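Local coordinates for ribosomal protein L11 methyltransferase (Lactobacillus delbrueckii subsp. bulgaricus ATCC BAA-365, PDB 3GRZ), which probably methylates lysine side chains of ribosomal protein L11 with S-adenosyl-L-methionine as methyl donor, this chain being the enzyme's C-terminal, cofactor-binding part, at residues B[12-17]-B[31-36]; B[62-67]-B[81-86]; B[116-121]-B[139-144]; B[127-132]-B[147-152]; B[153-158]-B[191-196]. All coordinates share one frame; numbering follows the deposited sequence.

Contact 1 (B[12-17]-B[31-36]); sequences LAIVPE and IRLDPG
Ala13 O, Val15 N and Val15 O form three sound backbone bonds with 31-36, joining two parallel strands. Ile31 N gives a nearly straight bond to Ala13 O (2.8 Å, 174° at the hydrogen), Ile31 O accepts from Val15 N, and Leu33 N donates to Val15 O at 3.1 Å. A fourth bond, Glu17 N to Leu33 O, is bent to 129° and weak. Val15 O is also approached by the CA-H of Arg32. Val15 and Arg32 lie side by side and, in the conformer described, Val15 CG1 packs over one face of the guanidinium, offset toward its rim, 3.4 Å from Arg32 NH2. The same NH2 bonds to the carbonyl of Glu19, and lies 3.2 Å from Glu17 O. On the face of Ile14 and Ile31, Leu12 CD2 meets Ile31 CD1; Ile14 CG2 also touches Leu33 CD1 at 3.8 Å. Beyond the strand, Asp34 OD1 accepts from Gly36 N from above the carboxylate plane, an Asx turn. Asn106 OD1 takes the backbone N-H of Arg32, and Asn102 OD1 that of Asp34. Strand 12-16 is thus the middle of a small mixed three-stranded sheet, antiparallel to 6-9 and parallel to 29-33, set beside the methyltransferase core.

Contact 2 (B[62-67]-B[81-86]); sequences LTVADV and LGAKSV
Two backbone hydrogen bonds join Leu62 and Val64 to Lys84 and Ser85, where the chain enters strand 85-90. Lys84 N donates to Leu62 O at 2.8 Å, just before the strand begins. Val64 N to Ser85 O (2.9 Å) is the regular parallel bond, and the CA-H of Val86 leans on Val64 O. A water adds a polar link: it donates to Val64 O and lies 2.6 Å from Ser85 OG. The Ser85 hydroxyl sits between its own backbone N and carbonyl carbon (chi1 66°), which turns it toward the neighbouring strand, with OG 3.4 Å from Thr63 CG2. Apolar contacts divide between the two faces. On the face of Thr63 and Ser85, Lys84 CD, in the conformer described, lies alongside Thr63 CG2 at 3.8 Å, whereas Thr63 OG1 is turned to the N-H of Asp127. On the face of Val64 and Val86, Val64 CG2 packs on Ala83 CB, also at 3.8 Å, and Val64 CB more loosely on Val86 CG2. Gly82, with positive phi, ends helix 73-80 in a Schellman motif and lets the chain turn into the strand. The contact thus closes the beta-alpha-beta unit 63-67, 73-80, 85-90: helix 73-80 covers Val86, strand 126-132 flanks 63-67 across from 85-90, and Leu81 O receives Arg10 of the second subunit.

Contact 3 (B[116-121]-B[139-144]); sequences TSLLAD and LDLIPQ
A loop packs on a helix here: the turn around Leu118 and Leu119, which follows edge strand 112-115, lies against one side of helix 135-145, joined by two leucines and one glutamine amide. Ser117 to Ala120 form a type II' beta turn, closed by Ala120 N to Ser117 O, with Leu118 at positive phi (57°), unusual for a residue with a side chain. Both leucines point at the helix. Leu118 spreads its methyls over it, CD1 on Asp140 CB at 3.7 Å and CD2 on Leu141 CB at 4.1 Å. Leu119 crosses Leu141 at an angle, the two CD1 methyls meeting at 3.9 Å; an anti placement of Leu141 CG relative to its own N (chi1 -179°) swings that end toward the loop. Gln144 reaches out with an extended chain, and its two amide atoms serve two backbone groups of the turn. OE1 accepts from Leu119 N at 3.0 Å, the donor lying 17° off the carbonyl plane, while NE2 donates to a water 2.9 Å away that in turn donates to Ser117 O. Thr116 OG1 steadies the loop from within, donating to Ala120 O at 2.6 Å. Leu119 also touches Ile129, and Leu141 Ala131. The contact belongs to the Rossmann-like methyltransferase fold, where this loop packs against a helix flanking the sheet near the predicted cofactor site, the side chain of Leu118 lying about 7 Å from Gly68.

Contact 4 (B[127-132]-B[147-152]); sequences DLIVAN and SHLNED
Asp127 and Ile129, just beside and within a central strand of the Rossmann-like sheet, meet 147-152, the short connection that brings the chain from helix 135-145 back to strand 153-161. This is the return leg of a beta-alpha-beta crossover, of which His148 to Asn150 touch the strand segment. The Asp127 side chain can be followed outward. Its CB leaves away from the other segment, but CG, set anti to the carbonyl carbon (chi1 -63°), brings the carboxylate back, so that CG lies 3.7 Å from Asn150 ND2. OD1 then accepts from that ND2 in a nearly straight bond (2.9 Å, 169°). OD1 lies in the amide plane of Asn150, while ND2 meets OD1 from above the carboxylate plane, the two flat groups being turned 59° apart. OD1 also has a water at 2.7 Å, which approaches Glu151 O as well, while OD2 has its hydrogen bond outside the two segments. An alanine in place of Asp127 would leave the Asn150 amide without this acceptor and would probably let it turn, loosening the tie between Asp127 and the connection. Deeper in, Ile129 points toward 147-152 and is buried: CG1 and CD1 both touch Leu149 CD1, and the tip of the chain, Ile129 CD1, presses on the backbone carbonyl of His148 at 3.5 Å from His148 O.

Contact 5 (B[153-158]-B[191-196]); sequences GQVIFS and LAISRK
Ile193 CG1 stands anti to its carbonyl carbon (chi1 -67°) and chi2 of 153° carries CD1 on toward Phe157, whose own CG is also anti to the carbonyl carbon (chi1 -75°). CD1 thereby comes over one face of the ring, 4.0 Å from the centroid, in a CH-pi contact whose nearest ring atom is Phe157 CD2 at 3.6 Å. On the same face of the sheet, Val155 CB meets Ile193 CB at 3.9 Å. An alanine at Ile193 would probably open a gap over the Phe157 face where CD1 lies, leaving the ring without its CH-pi partner. The backbones run antiparallel, with two hydrogen-bonded pairs. Val155 and Ile193 exchange N-H and O in both directions, each bond 2.8 Å from N to O, and Phe157 and Leu191 do likewise, Leu191 N to Phe157 O being the straighter of the two. At the other end a water bridges Gly153 O to Arg195 N. Ser194 OG bonds to Asp180. Strand 153-161 lies between 126-132, to which it runs parallel, and 188-195; helix 135-145 covers Phe157 on one side of the sheet, while helix 44-57 packs on Ile156 and Ala192 on the other.

Contacts 2, 4 and 5 follow one another across the large sheet: strand 63-67 pairs with 126-132, where Val67 N lies 2.8 Å from Val130 O, and 126-132 pairs with 153-161, where Asp127 O lies 2.8 Å from Gln154 N. Contacts 4 and 5 are closest, with centres 8 Å apart. Contact 3 covers them from one side, Leu141 CD2 touching Phe157 CE1 at 3.8 Å and Leu119 CD2 touching Val67 CG2 at 3.9 Å. Contact 1 stands apart in the small sheet, its centre about 28 Å from that of contact 3. Contacts 1 and 4 both reach the predicted cofactor site: the side chains of Ile14 and Thr47 are about 4 Å apart, and contact 4 holds Asn132.

Contact 1 (B[12-17]-B[31-36])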
# COMPACT_ATOMS: atom_id res chain seq x y z
N LEU B 12 -4.41 -9.16 -2.06
CA LEU B 12 -3.45 -10.09 -2.66
C LEU B 12 -2.83 -11.07 -1.67
O LEU B 12 -2.27 -10.66 -0.65
CB LEU B 12 -2.33 -9.31 -3.33
CG LEU B 12 -2.09 -9.71 -4.78
CD1 LEU B 12 -2.69 -8.64 -5.70
CD2 LEU B 12 -0.60 -9.87 -4.99
N ALA B 13 -2.92 -12.36 -2.00
CA ALA B 13 -2.17 -13.39 -1.32
C ALA B 13 -1.46 -14.29 -2.35
O ALA B 13 -1.91 -14.42 -3.50
CB ALA B 13 -3.08 -14.22 -0.37
N ILE B 14 -0.33 -14.86 -1.95
CA ILE B 14 0.41 -15.76 -2.82
C ILE B 14 0.32 -17.16 -2.21
O ILE B 14 0.48 -17.33 -1.00
CB ILE B 14 1.89 -15.37 -2.98
CG1 ILE B 14 2.04 -13.95 -3.52
CG2 ILE B 14 2.63 -16.34 -3.91
CD1 ILE B 14 3.48 -13.47 -3.46
N VAL B 15 0.08 -18.14 -3.07
CA VAL B 15 -0.17 -19.51 -2.66
C VAL B 15 0.65 -20.45 -3.55
O VAL B 15 0.77 -20.20 -4.74
CB VAL B 15 -1.70 -19.75 -2.70
CG1 VAL B 15 -2.10 -21.04 -3.35
CG2 VAL B 15 -2.28 -19.62 -1.31
N PRO B 16 1.27 -21.50 -2.97
CA PRO B 16 1.96 -22.49 -3.80
C PRO B 16 0.94 -23.24 -4.65
O PRO B 16 -0.19 -23.43 -4.20
CB PRO B 16 2.59 -23.44 -2.77
CG PRO B 16 2.59 -22.67 -1.48
CD PRO B 16 1.36 -21.84 -1.53
N GLU B 17 1.31 -23.64 -5.86
CA GLU B 17 0.34 -24.18 -6.84
C GLU B 17 -0.49 -25.40 -6.39
O GLU B 17 -1.62 -25.58 -6.85
CB GLU B 17 1.00 -24.45 -8.20
CG GLU B 17 2.15 -25.47 -8.19
CD GLU B 17 1.68 -26.91 -8.42
OE1 GLU B 17 0.70 -27.10 -9.19
OE2 GLU B 17 2.28 -27.84 -7.84
N ILE B 31 -2.75 -15.52 -5.98
CA ILE B 31 -1.80 -15.76 -7.06
C ILE B 31 -1.06 -17.06 -6.79
O ILE B 31 -0.33 -17.19 -5.80
CB ILE B 31 -0.84 -14.57 -7.26
CG1 ILE B 31 -1.63 -13.34 -7.71
CG2 ILE B 31 0.24 -14.93 -8.29
CD1 ILE B 31 -0.78 -12.11 -7.92
N ARG B 32 -1.30 -18.04 -7.67
CA ARG B 32 -0.61 -19.32 -7.59
C ARG B 32 0.74 -19.27 -8.29
O ARG B 32 0.87 -18.78 -9.41
CB ARG B 32 -1.50 -20.43 -8.15
CG ARG B 32 -2.80 -20.56 -7.37
CD ARG B 32 -3.64 -21.77 -7.77
NE ARG B 32 -4.70 -21.98 -6.79
CZ ARG B 32 -4.58 -22.75 -5.71
NH1 ARG B 32 -5.59 -22.87 -4.86
NH2 ARG B 32 -3.44 -23.40 -5.48
N LEU B 33 1.77 -19.76 -7.59
CA LEU B 33 3.12 -19.83 -8.12
C LEU B 33 3.67 -21.24 -7.91
O LEU B 33 3.38 -21.89 -6.91
CB LEU B 33 4.05 -18.83 -7.43
CG LEU B 33 3.86 -17.31 -7.55
CD1 LEU B 33 5.00 -16.60 -6.84
CD2 LEU B 33 3.78 -16.84 -9.00
N ASP B 34 4.47 -21.71 -8.87
CA ASP B 34 5.08 -23.04 -8.81
C ASP B 34 6.51 -22.90 -8.26
O ASP B 34 7.37 -22.34 -8.92
CB ASP B 34 5.05 -23.70 -10.20
CG ASP B 34 5.59 -25.15 -10.21
OD1 ASP B 34 6.20 -25.62 -9.21
OD2 ASP B 34 5.41 -25.82 -11.24
N PRO B 35 6.75 -23.43 -7.04
CA PRO B 35 8.03 -23.34 -6.34
C PRO B 35 9.14 -24.14 -7.02
O PRO B 35 10.31 -23.84 -6.82
CB PRO B 35 7.74 -23.94 -4.97
CG PRO B 35 6.27 -23.90 -4.84
CD PRO B 35 5.78 -24.18 -6.22
N GLY B 36 8.75 -25.14 -7.81
CA GLY B 36 9.70 -25.93 -8.60
C GLY B 36 10.35 -25.15 -9.73
O GLY B 36 11.42 -25.53 -10.21

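Contact 2 (B[62-67]-B[81-86])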
# COMPACT_ATOMS: atom_id res chain seq x y z
N LEU B 62 -3.47 0.96 -16.73
CA LEU B 62 -2.21 1.51 -17.18
C LEU B 62 -1.47 0.45 -17.98
O LEU B 62 -1.62 -0.74 -17.71
CB LEU B 62 -1.34 1.90 -15.97
CG LEU B 62 -1.91 2.90 -14.95
CD1 LEU B 62 -0.95 3.04 -13.77
CD2 LEU B 62 -2.20 4.27 -15.58
N THR B 63 -0.67 0.89 -18.95
CA THR B 63 0.23 -0.02 -19.65
C THR B 63 1.49 -0.22 -18.81
O THR B 63 2.06 0.74 -18.28
CB THR B 63 0.57 0.50 -21.07
OG1 THR B 63 1.23 1.77 -20.97
CG2 THR B 63 -0.70 0.65 -21.92
N VAL B 64 1.91 -1.48 -18.67
CA VAL B 64 2.93 -1.86 -17.69
C VAL B 64 4.09 -2.58 -18.36
O VAL B 64 3.87 -3.43 -19.23
CB VAL B 64 2.34 -2.79 -16.57
CG1 VAL B 64 3.41 -3.23 -15.58
CG2 VAL B 64 1.17 -2.12 -15.84
N ALA B 65 5.32 -2.22 -17.97
CA ALA B 65 6.50 -3.06 -18.18
C ALA B 65 7.02 -3.51 -16.83
O ALA B 65 7.27 -2.67 -15.96
CB ALA B 65 7.60 -2.32 -18.95
N ASP B 66 7.15 -4.82 -16.65
CA ASP B 66 7.74 -5.41 -15.46
C ASP B 66 9.13 -5.90 -15.83
O ASP B 66 9.28 -6.90 -16.55
CB ASP B 66 6.87 -6.56 -14.94
CG ASP B 66 7.46 -7.28 -13.72
OD1 ASP B 66 8.34 -6.70 -13.03
OD2 ASP B 66 7.05 -8.43 -13.45
N VAL B 67 10.14 -5.20 -15.34
CA VAL B 67 11.52 -5.43 -15.75
C VAL B 67 12.20 -6.34 -14.75
O VAL B 67 12.13 -6.09 -13.55
CB VAL B 67 12.29 -4.08 -15.86
CG1 VAL B 67 13.74 -4.30 -16.27
CG2 VAL B 67 11.61 -3.16 -16.87
N LEU B 81 -4.88 -6.67 -11.34
CA LEU B 81 -5.29 -5.35 -10.86
C LEU B 81 -5.80 -4.42 -11.96
O LEU B 81 -6.09 -3.25 -11.70
CB LEU B 81 -4.15 -4.68 -10.08
CG LEU B 81 -3.88 -5.31 -8.71
CD1 LEU B 81 -2.64 -4.72 -8.08
CD2 LEU B 81 -5.07 -5.19 -7.76
N GLY B 82 -5.89 -4.93 -13.18
CA GLY B 82 -6.58 -4.23 -14.26
C GLY B 82 -5.68 -3.47 -15.21
O GLY B 82 -6.13 -2.49 -15.79
N ALA B 83 -4.43 -3.90 -15.39
CA ALA B 83 -3.55 -3.24 -16.35
C ALA B 83 -4.13 -3.24 -17.76
O ALA B 83 -4.84 -4.19 -18.13
CB ALA B 83 -2.19 -3.88 -16.36
N LYS B 84 -3.84 -2.18 -18.52
CA LYS B 84 -4.24 -2.07 -19.92
C LYS B 84 -3.43 -3.03 -20.80
O LYS B 84 -3.89 -3.48 -21.85
CB LYS B 84 -4.07 -0.62 -20.42
CG LYS B 84 -4.82 -0.29 -21.70
CD LYS B 84 -4.43 1.07 -22.28
CE LYS B 84 -5.09 2.22 -21.53
NZ LYS B 84 -4.69 3.55 -22.06
N SER B 85 -2.21 -3.33 -20.37
CA SER B 85 -1.35 -4.30 -21.04
C SER B 85 -0.18 -4.56 -20.12
O SER B 85 0.14 -3.72 -19.27
CB SER B 85 -0.87 -3.78 -22.40
OG SER B 85 -0.01 -2.67 -22.23
N VAL B 86 0.45 -5.72 -20.29
CA VAL B 86 1.63 -6.08 -19.50
C VAL B 86 2.71 -6.70 -20.39
O VAL B 86 2.45 -7.68 -21.09
CB VAL B 86 1.32 -7.06 -18.32
CG1 VAL B 86 2.55 -7.26 -17.45
CG2 VAL B 86 0.17 -6.56 -17.45
O HOH W 1 2.48 -3.15 -21.81

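Contact 3 (B[116-121]-B[139-144])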
# COMPACT_ATOMS: atom_id res chain seq x y z
N THR B 116 15.24 -10.19 -22.76
CA THR B 116 16.06 -9.01 -23.00
C THR B 116 16.59 -8.44 -21.69
O THR B 116 15.99 -8.63 -20.63
CB THR B 116 15.32 -7.90 -23.83
OG1 THR B 116 16.26 -6.91 -24.23
CG2 THR B 116 14.15 -7.24 -23.05
N SER B 117 17.72 -7.76 -21.78
CA SER B 117 18.33 -7.11 -20.64
C SER B 117 17.76 -5.70 -20.46
O SER B 117 17.90 -4.85 -21.34
CB SER B 117 19.85 -7.07 -20.80
OG SER B 117 20.45 -6.54 -19.64
N LEU B 118 17.12 -5.48 -19.31
CA LEU B 118 16.48 -4.21 -18.95
C LEU B 118 15.44 -3.81 -19.98
O LEU B 118 14.48 -4.54 -20.18
CB LEU B 118 17.52 -3.10 -18.69
CG LEU B 118 18.44 -3.45 -17.51
CD1 LEU B 118 19.53 -2.42 -17.37
CD2 LEU B 118 17.63 -3.58 -16.22
N LEU B 119 15.63 -2.68 -20.65
CA LEU B 119 14.70 -2.26 -21.70
C LEU B 119 15.37 -2.12 -23.06
O LEU B 119 14.86 -1.38 -23.92
CB LEU B 119 13.97 -0.97 -21.30
CG LEU B 119 12.98 -1.06 -20.14
CD1 LEU B 119 12.62 0.32 -19.62
CD2 LEU B 119 11.72 -1.85 -20.50
N ALA B 120 16.47 -2.84 -23.25
CA ALA B 120 17.13 -2.95 -24.55
C ALA B 120 16.17 -3.58 -25.55
O ALA B 120 15.57 -4.62 -25.28
CB ALA B 120 18.42 -3.77 -24.45
N ASP B 121 15.99 -2.89 -26.67
CA ASP B 121 15.19 -3.43 -27.76
C ASP B 121 13.70 -3.50 -27.43
O ASP B 121 12.94 -4.20 -28.11
CB ASP B 121 15.73 -4.80 -28.19
CG ASP B 121 17.12 -4.71 -28.80
OD1 ASP B 121 17.25 -4.13 -29.90
OD2 ASP B 121 18.08 -5.22 -28.18
N LEU B 139 20.52 1.05 -11.22
CA LEU B 139 21.38 2.15 -11.70
C LEU B 139 21.57 2.13 -13.22
O LEU B 139 21.63 3.19 -13.84
CB LEU B 139 22.73 2.16 -10.97
CG LEU B 139 22.72 2.52 -9.47
CD1 LEU B 139 24.06 2.26 -8.81
CD2 LEU B 139 22.28 3.97 -9.23
N ASP B 140 21.63 0.93 -13.81
CA ASP B 140 21.66 0.80 -15.28
C ASP B 140 20.29 1.03 -15.92
O ASP B 140 20.20 1.49 -17.07
CB ASP B 140 22.21 -0.58 -15.68
CG ASP B 140 23.67 -0.77 -15.29
OD1 ASP B 140 24.40 0.24 -15.19
OD2 ASP B 140 24.08 -1.93 -15.09
N LEU B 141 19.22 0.73 -15.18
CA LEU B 141 17.85 0.95 -15.68
C LEU B 141 17.47 2.42 -15.69
O LEU B 141 16.76 2.87 -16.60
CB LEU B 141 16.82 0.16 -14.84
CG LEU B 141 15.35 0.27 -15.26
CD1 LEU B 141 15.10 -0.23 -16.70
CD2 LEU B 141 14.46 -0.46 -14.27
N ILE B 142 17.93 3.17 -14.69
CA ILE B 142 17.52 4.58 -14.54
C ILE B 142 17.63 5.41 -15.85
O ILE B 142 16.62 5.99 -16.27
CB ILE B 142 18.15 5.25 -13.27
CG1 ILE B 142 17.47 4.72 -11.99
CG2 ILE B 142 18.00 6.77 -13.34
CD1 ILE B 142 18.27 4.92 -10.70
N PRO B 143 18.81 5.42 -16.54
CA PRO B 143 18.90 6.23 -17.78
C PRO B 143 18.06 5.74 -18.96
O PRO B 143 17.95 6.46 -19.96
CB PRO B 143 20.40 6.16 -18.15
CG PRO B 143 21.09 5.63 -16.95
CD PRO B 143 20.10 4.75 -16.26
N GLN B 144 17.48 4.54 -18.85
CA GLN B 144 16.61 3.99 -19.89
C GLN B 144 15.14 4.35 -19.68
O GLN B 144 14.34 4.17 -20.60
CB GLN B 144 16.73 2.46 -19.98
CG GLN B 144 18.15 1.93 -20.11
CD GLN B 144 18.20 0.48 -20.57
OE1 GLN B 144 17.18 -0.17 -20.76
NE2 GLN B 144 19.41 -0.04 -20.75
O HOH W 2 19.86 -2.91 -21.14

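Contact 4 (B[127-132]-B[147-152])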
# COMPACT_ATOMS: atom_id res chain seq x y z
N ASP B 127 2.91 3.48 -19.22
CA ASP B 127 2.42 4.33 -18.12
C ASP B 127 3.08 3.98 -16.79
O ASP B 127 3.15 4.81 -15.89
CB ASP B 127 0.93 4.13 -17.93
CG ASP B 127 0.13 4.56 -19.14
OD1 ASP B 127 0.44 5.62 -19.72
OD2 ASP B 127 -0.82 3.85 -19.50
N LEU B 128 3.51 2.72 -16.67
CA LEU B 128 4.03 2.20 -15.41
C LEU B 128 5.19 1.23 -15.67
O LEU B 128 5.03 0.22 -16.35
CB LEU B 128 2.91 1.56 -14.59
CG LEU B 128 3.28 1.05 -13.19
CD1 LEU B 128 3.47 2.23 -12.25
CD2 LEU B 128 2.18 0.14 -12.66
N ILE B 129 6.36 1.55 -15.14
CA ILE B 129 7.50 0.65 -15.24
C ILE B 129 7.80 0.15 -13.82
O ILE B 129 7.94 0.95 -12.90
CB ILE B 129 8.73 1.33 -15.90
CG1 ILE B 129 8.39 1.73 -17.34
CG2 ILE B 129 9.95 0.40 -15.84
CD1 ILE B 129 9.50 2.46 -18.10
N VAL B 130 7.83 -1.17 -13.65
CA VAL B 130 8.02 -1.78 -12.33
C VAL B 130 9.28 -2.62 -12.38
O VAL B 130 9.52 -3.33 -13.37
CB VAL B 130 6.80 -2.68 -11.92
CG1 VAL B 130 6.99 -3.23 -10.52
CG2 VAL B 130 5.49 -1.92 -12.00
N ALA B 131 10.10 -2.54 -11.34
CA ALA B 131 11.36 -3.31 -11.29
C ALA B 131 11.74 -3.64 -9.86
O ALA B 131 12.08 -2.75 -9.08
CB ALA B 131 12.49 -2.52 -11.97
N ASN B 132 11.65 -4.93 -9.50
CA ASN B 132 12.15 -5.43 -8.23
C ASN B 132 13.44 -6.17 -8.50
O ASN B 132 13.46 -7.39 -8.65
CB ASN B 132 11.12 -6.35 -7.54
CG ASN B 132 11.59 -6.83 -6.18
OD1 ASN B 132 12.55 -6.32 -5.61
ND2 ASN B 132 10.90 -7.82 -5.65
N SER B 147 12.99 7.38 -22.08
CA SER B 147 12.56 7.00 -23.44
C SER B 147 11.50 5.88 -23.51
O SER B 147 10.98 5.60 -24.59
CB SER B 147 13.78 6.62 -24.29
OG SER B 147 14.50 5.54 -23.71
N HIS B 148 11.20 5.25 -22.38
CA HIS B 148 10.19 4.18 -22.34
C HIS B 148 9.01 4.54 -21.46
O HIS B 148 8.23 3.67 -21.08
CB HIS B 148 10.81 2.86 -21.87
CG HIS B 148 11.86 2.33 -22.79
ND1 HIS B 148 13.19 2.65 -22.66
CD2 HIS B 148 11.77 1.49 -23.84
CE1 HIS B 148 13.89 2.03 -23.60
NE2 HIS B 148 13.05 1.32 -24.33
N LEU B 149 8.86 5.82 -21.13
CA LEU B 149 7.82 6.26 -20.23
C LEU B 149 6.94 7.29 -20.90
O LEU B 149 7.44 8.30 -21.40
CB LEU B 149 8.47 6.82 -18.96
CG LEU B 149 7.80 6.79 -17.58
CD1 LEU B 149 7.26 5.40 -17.16
CD2 LEU B 149 8.80 7.32 -16.57
N ASN B 150 5.63 7.03 -20.93
CA ASN B 150 4.64 8.01 -21.39
C ASN B 150 4.69 9.30 -20.56
O ASN B 150 5.33 9.33 -19.50
CB ASN B 150 3.22 7.42 -21.35
CG ASN B 150 2.97 6.37 -22.43
OD1 ASN B 150 3.55 6.41 -23.50
ND2 ASN B 150 2.05 5.45 -22.15
N GLU B 151 4.04 10.37 -21.02
CA GLU B 151 3.90 11.54 -20.16
C GLU B 151 2.93 11.18 -19.04
O GLU B 151 1.97 10.42 -19.26
CB GLU B 151 3.50 12.81 -20.93
CG GLU B 151 2.07 12.89 -21.45
CD GLU B 151 1.60 14.33 -21.67
OE1 GLU B 151 1.61 15.11 -20.70
OE2 GLU B 151 1.23 14.66 -22.82
N ASP B 152 3.22 11.68 -17.85
CA ASP B 152 2.57 11.25 -16.59
C ASP B 152 2.91 9.80 -16.19
O ASP B 152 2.26 9.22 -15.33
CB ASP B 152 1.06 11.49 -16.62
CG ASP B 152 0.71 12.92 -17.03
OD1 ASP B 152 1.45 13.85 -16.63
OD2 ASP B 152 -0.29 13.11 -17.76
O HOH W 3 1.21 6.67 -14.86
O HOH W 4 0.91 7.77 -18.13

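Contact 5 (B[153-158]-B[191-196])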
# COMPACT_ATOMS: atom_id res chain seq x y z
N GLY B 153 3.94 9.23 -16.82
CA GLY B 153 4.40 7.88 -16.51
C GLY B 153 4.95 7.77 -15.11
O GLY B 153 5.55 8.70 -14.60
N GLN B 154 4.73 6.62 -14.48
CA GLN B 154 5.18 6.36 -13.12
C GLN B 154 6.10 5.15 -13.08
O GLN B 154 6.09 4.33 -14.00
CB GLN B 154 3.98 6.16 -12.20
CG GLN B 154 3.18 7.42 -12.03
CD GLN B 154 1.91 7.20 -11.28
OE1 GLN B 154 0.89 6.80 -11.86
NE2 GLN B 154 1.94 7.47 -9.99
N VAL B 155 6.90 5.05 -12.03
CA VAL B 155 7.91 4.01 -11.92
C VAL B 155 7.84 3.48 -10.48
O VAL B 155 7.71 4.25 -9.53
CB VAL B 155 9.35 4.52 -12.30
CG1 VAL B 155 10.40 3.46 -12.08
CG2 VAL B 155 9.44 4.90 -13.79
N ILE B 156 7.88 2.16 -10.34
CA ILE B 156 8.00 1.53 -9.02
C ILE B 156 9.26 0.68 -8.96
O ILE B 156 9.42 -0.26 -9.75
CB ILE B 156 6.78 0.65 -8.71
CG1 ILE B 156 5.50 1.48 -8.80
CG2 ILE B 156 6.94 -0.02 -7.33
CD1 ILE B 156 4.30 0.64 -9.06
N PHE B 157 10.15 1.02 -8.03
CA PHE B 157 11.35 0.24 -7.76
C PHE B 157 11.22 -0.46 -6.43
O PHE B 157 10.69 0.11 -5.48
CB PHE B 157 12.61 1.11 -7.65
CG PHE B 157 13.14 1.62 -8.97
CD1 PHE B 157 12.64 1.14 -10.19
CD2 PHE B 157 14.19 2.54 -8.99
CE1 PHE B 157 13.15 1.59 -11.40
CE2 PHE B 157 14.71 3.02 -10.21
CZ PHE B 157 14.19 2.55 -11.41
N SER B 158 11.72 -1.68 -6.37
CA SER B 158 11.90 -2.37 -5.10
C SER B 158 13.20 -3.16 -5.20
O SER B 158 13.83 -3.19 -6.27
CB SER B 158 10.71 -3.27 -4.81
OG SER B 158 10.76 -3.68 -3.46
N LEU B 191 10.31 2.34 -3.82
CA LEU B 191 10.06 3.73 -4.23
C LEU B 191 8.98 3.86 -5.28
O LEU B 191 8.98 3.11 -6.26
CB LEU B 191 11.33 4.38 -4.79
CG LEU B 191 12.63 4.33 -4.00
CD1 LEU B 191 13.77 4.82 -4.89
CD2 LEU B 191 12.52 5.19 -2.74
N ALA B 192 8.08 4.82 -5.08
CA ALA B 192 7.17 5.28 -6.13
C ALA B 192 7.77 6.56 -6.72
O ALA B 192 8.09 7.49 -5.98
CB ALA B 192 5.78 5.53 -5.58
N ILE B 193 7.90 6.57 -8.04
CA ILE B 193 8.71 7.54 -8.77
C ILE B 193 7.89 8.16 -9.91
O ILE B 193 7.11 7.47 -10.57
CB ILE B 193 10.00 6.87 -9.32
CG1 ILE B 193 10.94 6.45 -8.18
CG2 ILE B 193 10.77 7.77 -10.31
CD1 ILE B 193 11.84 5.27 -8.54
N SER B 194 8.05 9.46 -10.14
CA SER B 194 7.52 10.11 -11.35
C SER B 194 8.52 11.14 -11.86
O SER B 194 9.56 11.35 -11.23
CB SER B 194 6.15 10.75 -11.07
OG SER B 194 6.22 11.66 -9.99
N ARG B 195 8.24 11.75 -13.01
CA ARG B 195 9.09 12.83 -13.54
C ARG B 195 9.05 14.04 -12.63
O ARG B 195 7.99 14.36 -12.07
CB ARG B 195 8.65 13.24 -14.95
CG ARG B 195 8.74 12.16 -16.01
CD ARG B 195 8.66 12.77 -17.39
NE ARG B 195 8.27 11.80 -18.41
CZ ARG B 195 9.13 11.16 -19.20
NH1 ARG B 195 10.44 11.39 -19.09
NH2 ARG B 195 8.69 10.30 -20.11
N LYS B 196 10.19 14.72 -12.48
CA LYS B 196 10.26 15.92 -11.64
C LYS B 196 9.23 16.95 -12.06
O LYS B 196 9.15 17.33 -13.23
CB LYS B 196 11.67 16.52 -11.63
CG LYS B 196 12.45 16.21 -10.37
CD LYS B 196 13.21 17.42 -9.89
CE LYS B 196 13.63 17.28 -8.43
NZ LYS B 196 13.99 18.60 -7.84
O HOH W 5 5.86 11.39 -14.43